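Long-range contact in glycoside hydrolase family protein (Novosphingobium sp. PP1Y, PDB 6Q2F), which probably hydrolyses terminal alpha-L-rhamnose from rhamnosylated substrates: residues 63-68 with 93-98. Numbering follows the deposited sequence.
Sequences NGNITK and LQTPQI
Asn65 lays its carboxamide against the backbone of Pro96-Ile98 and uses both ends of it. Asn65 OD1 accepts the N-H of Ile98, 3.1 Å from Ile98 N, along a nearly straight path (N-H...O 165°), while Asn65 ND2 donates to Pro96 O at 3.0 Å. The second bond is more bent, and the nitrogen stands above the carbonyl plane of Pro96 rather than on a lone pair. Since ND2 also donates to Met62 O, the end of the preceding strand, three bonds fix the rotation of this buried amide. With CG beside its own backbone N (chi1 -78°), the group extends from the centre of an inverse gamma turn to the facing loop. Thr95 CG2 lies 3.7 Å from Asn65 ND2, and Ile98 CG1 rests 3.6 Å from Asn65 OD1. An alanine in place of Asn65 would remove all three side-chain bonds and is likely to leave Ile98 N and Pro96 O without these partners and the two loops less firmly joined.

Two residues before Asn65, Asn63 uses only its oxygen across the gap: Asn63 OD1 receives the N-H of Thr95, 3.1 Å from Thr95 N, the donor tilted 18° from the carbonyl plane. Asn63 CB packs 3.1 Å from Leu93 O, an acceptor already engaged by the hydroxyl of Thr95, Thr95 OG1 to Leu93 O being 2.8 Å. Arg102 NH1 bridges the loops once more, donating to both Asn63 O and Thr95 O. The side chains of Pro96 and Ile98 also touch Trp1115. The two loops follow the parallel neighbouring strands 56-62 and 85-91, each leading on to a helix; this is asparagine-mediated bonding between neighbouring beta-alpha loops at the C-terminal strand ends of a (beta/alpha)8 (TIM) barrel.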
ATOM      1  N   ASN A  63     -13.196 -20.575  -3.242  1.00 33.30           N
ATOM      2  CA  ASN A  63     -13.598 -21.698  -2.388  1.00 27.74           C
ATOM      3  C   ASN A  63     -13.889 -22.960  -3.205  1.00 26.37           C
ATOM      4  O   ASN A  63     -14.904 -23.626  -3.013  1.00 27.92           O
ATOM      5  CB  ASN A  63     -14.816 -21.291  -1.544  1.00 30.84           C
ATOM      6  CG  ASN A  63     -15.086 -22.229  -0.376  1.00 40.54           C
ATOM      7  OD1 ASN A  63     -16.130 -22.121   0.266  1.00 37.63           O
ATOM      8  ND2 ASN A  63     -14.142 -23.129  -0.076  1.00 41.35           N
ATOM      9  N   GLY A  64     -12.989 -23.295  -4.124  1.00 32.17           N
ATOM     10  CA  GLY A  64     -13.165 -24.504  -4.906  1.00 29.95           C
ATOM     11  C   GLY A  64     -14.182 -24.410  -6.038  1.00 32.38           C
ATOM     12  O   GLY A  64     -14.370 -25.400  -6.762  1.00 28.31           O
ATOM     13  N   ASN A  65     -14.851 -23.268  -6.220  1.00 32.10           N
ATOM     14  CA  ASN A  65     -15.806 -23.095  -7.319  1.00 32.59           C
ATOM     15  C   ASN A  65     -15.039 -22.877  -8.622  1.00 34.40           C
ATOM     16  O   ASN A  65     -14.805 -21.749  -9.063  1.00 28.37           O
ATOM     17  CB  ASN A  65     -16.737 -21.927  -7.024  1.00 27.66           C
ATOM     18  CG  ASN A  65     -17.825 -22.296  -6.033  1.00 32.69           C
ATOM     19  OD1 ASN A  65     -18.637 -23.161  -6.306  1.00 35.40           O
ATOM     20  ND2 ASN A  65     -17.845 -21.633  -4.884  1.00 32.50           N
ATOM     21  N   ILE A  66     -14.661 -23.986  -9.263  1.00 30.72           N
ATOM     22  CA  ILE A  66     -13.695 -23.977 -10.361  1.00 26.93           C
ATOM     23  C   ILE A  66     -14.093 -25.033 -11.373  1.00 31.65           C
ATOM     24  O   ILE A  66     -14.353 -26.178 -11.002  1.00 30.35           O
ATOM     25  CB  ILE A  66     -12.268 -24.299  -9.867  1.00 29.94           C
ATOM     26  CG1 ILE A  66     -11.839 -23.381  -8.718  1.00 27.97           C
ATOM     27  CG2 ILE A  66     -11.279 -24.258 -11.017  1.00 28.36           C
ATOM     28  CD1 ILE A  66     -10.865 -24.087  -7.737  1.00 27.27           C
ATOM     29  N   THR A  67     -14.114 -24.670 -12.656  1.00 26.32           N
ATOM     30  CA  THR A  67     -14.205 -25.671 -13.714  1.00 32.19           C
ATOM     31  C   THR A  67     -13.284 -25.263 -14.856  1.00 35.11           C
ATOM     32  O   THR A  67     -13.036 -24.073 -15.081  1.00 35.73           O
ATOM     33  CB  THR A  67     -15.622 -25.864 -14.282  1.00 34.76           C
ATOM     34  OG1 THR A  67     -16.042 -24.678 -14.957  1.00 30.77           O
ATOM     35  CG2 THR A  67     -16.647 -26.229 -13.199  1.00 25.70           C
ATOM     36  N   LYS A  68     -12.796 -26.267 -15.594  1.00 24.02           N
ATOM     37  CA  LYS A  68     -12.029 -25.978 -16.801  1.00 26.41           C
ATOM     38  C   LYS A  68     -12.881 -25.264 -17.840  1.00 29.41           C
ATOM     39  O   LYS A  68     -12.398 -24.370 -18.541  1.00 30.22           O
ATOM     40  CB  LYS A  68     -11.450 -27.268 -17.365  1.00 26.39           C
ATOM     41  CG  LYS A  68     -10.156 -27.689 -16.642  1.00 30.39           C
ATOM     42  CD  LYS A  68     -10.025 -29.195 -16.604  1.00 44.67           C
ATOM     43  CE  LYS A  68      -9.051 -29.655 -17.653  1.00 42.77           C
ATOM     44  NZ  LYS A  68      -9.070 -31.122 -17.779  1.00 29.69           N
ATOM     45  N   LEU A  93     -12.278 -18.521   1.058  1.00 44.14           N
ATOM     46  CA  LEU A  93     -13.305 -17.731   1.725  1.00 33.77           C
ATOM     47  C   LEU A  93     -14.648 -18.415   1.519  1.00 36.70           C
ATOM     48  O   LEU A  93     -14.975 -18.818   0.398  1.00 38.10           O
ATOM     49  CB  LEU A  93     -13.352 -16.303   1.179  1.00 36.60           C
ATOM     50  CG  LEU A  93     -12.092 -15.458   1.354  1.00 35.84           C
ATOM     51  CD1 LEU A  93     -12.381 -14.021   0.984  1.00 42.87           C
ATOM     52  CD2 LEU A  93     -11.613 -15.523   2.803  1.00 31.03           C
ATOM     53  N   GLN A  94     -15.414 -18.543   2.597  1.00 37.49           N
ATOM     54  CA  GLN A  94     -16.684 -19.254   2.553  1.00 37.47           C
ATOM     55  C   GLN A  94     -17.594 -18.706   1.447  1.00 40.97           C
ATOM     56  O   GLN A  94     -17.976 -17.534   1.465  1.00 37.87           O
ATOM     57  CB  GLN A  94     -17.372 -19.161   3.911  1.00 41.95           C
ATOM     58  CG  GLN A  94     -18.694 -19.923   3.949  1.00 59.12           C
ATOM     59  CD  GLN A  94     -19.087 -20.339   5.346  1.00 76.11           C
ATOM     60  OE1 GLN A  94     -19.472 -21.487   5.572  1.00 84.92           O
ATOM     61  NE2 GLN A  94     -18.988 -19.411   6.297  1.00 79.31           N
ATOM     62  N   THR A  95     -17.920 -19.563   0.480  1.00 36.05           N
ATOM     63  CA  THR A  95     -18.667 -19.194  -0.719  1.00 38.10           C
ATOM     64  C   THR A  95     -19.631 -20.329  -1.033  1.00 35.08           C
ATOM     65  O   THR A  95     -19.226 -21.500  -0.991  1.00 36.18           O
ATOM     66  CB  THR A  95     -17.762 -18.961  -1.942  1.00 35.07           C
ATOM     67  OG1 THR A  95     -16.742 -18.010  -1.627  1.00 35.60           O
ATOM     68  CG2 THR A  95     -18.585 -18.438  -3.106  1.00 32.69           C
ATOM     69  N   PRO A  96     -20.889 -20.034  -1.366  1.00 34.89           N
ATOM     70  CA  PRO A  96     -21.822 -21.119  -1.696  1.00 37.95           C
ATOM     71  C   PRO A  96     -21.298 -21.952  -2.854  1.00 31.15           C
ATOM     72  O   PRO A  96     -20.614 -21.461  -3.754  1.00 34.53           O
ATOM     73  CB  PRO A  96     -23.122 -20.389  -2.064  1.00 39.59           C
ATOM     74  CG  PRO A  96     -22.984 -19.024  -1.402  1.00 39.61           C
ATOM     75  CD  PRO A  96     -21.526 -18.711  -1.469  1.00 35.84           C
ATOM     76  N   GLN A  97     -21.583 -23.242  -2.788  1.00 35.26           N
ATOM     77  CA  GLN A  97     -21.169 -24.167  -3.832  1.00 42.94           C
ATOM     78  C   GLN A  97     -22.159 -24.063  -4.984  1.00 36.41           C
ATOM     79  O   GLN A  97     -23.338 -24.375  -4.831  1.00 40.95           O
ATOM     80  CB  GLN A  97     -21.106 -25.593  -3.296  1.00 38.24           C
ATOM     81  CG  GLN A  97     -20.485 -26.566  -4.279  1.00 41.36           C
ATOM     82  CD  GLN A  97     -20.558 -27.996  -3.796  1.00 48.23           C
ATOM     83  OE1 GLN A  97     -20.438 -28.267  -2.602  1.00 46.37           O
ATOM     84  NE2 GLN A  97     -20.765 -28.926  -4.730  1.00 45.57           N
ATOM     85  N   ILE A  98     -21.679 -23.599  -6.132  1.00 33.56           N
ATOM     86  CA  ILE A  98     -22.480 -23.528  -7.344  1.00 39.77           C
ATOM     87  C   ILE A  98     -21.928 -24.426  -8.423  1.00 38.85           C
ATOM     88  O   ILE A  98     -22.453 -24.444  -9.539  1.00 42.65           O
ATOM     89  CB  ILE A  98     -22.598 -22.080  -7.843  1.00 34.16           C
ATOM     90  CG1 ILE A  98     -21.224 -21.570  -8.275  1.00 36.99           C
ATOM     91  CG2 ILE A  98     -23.107 -21.203  -6.722  1.00 34.69           C
ATOM     92  CD1 ILE A  98     -21.298 -20.332  -9.170  1.00 34.60           C
TER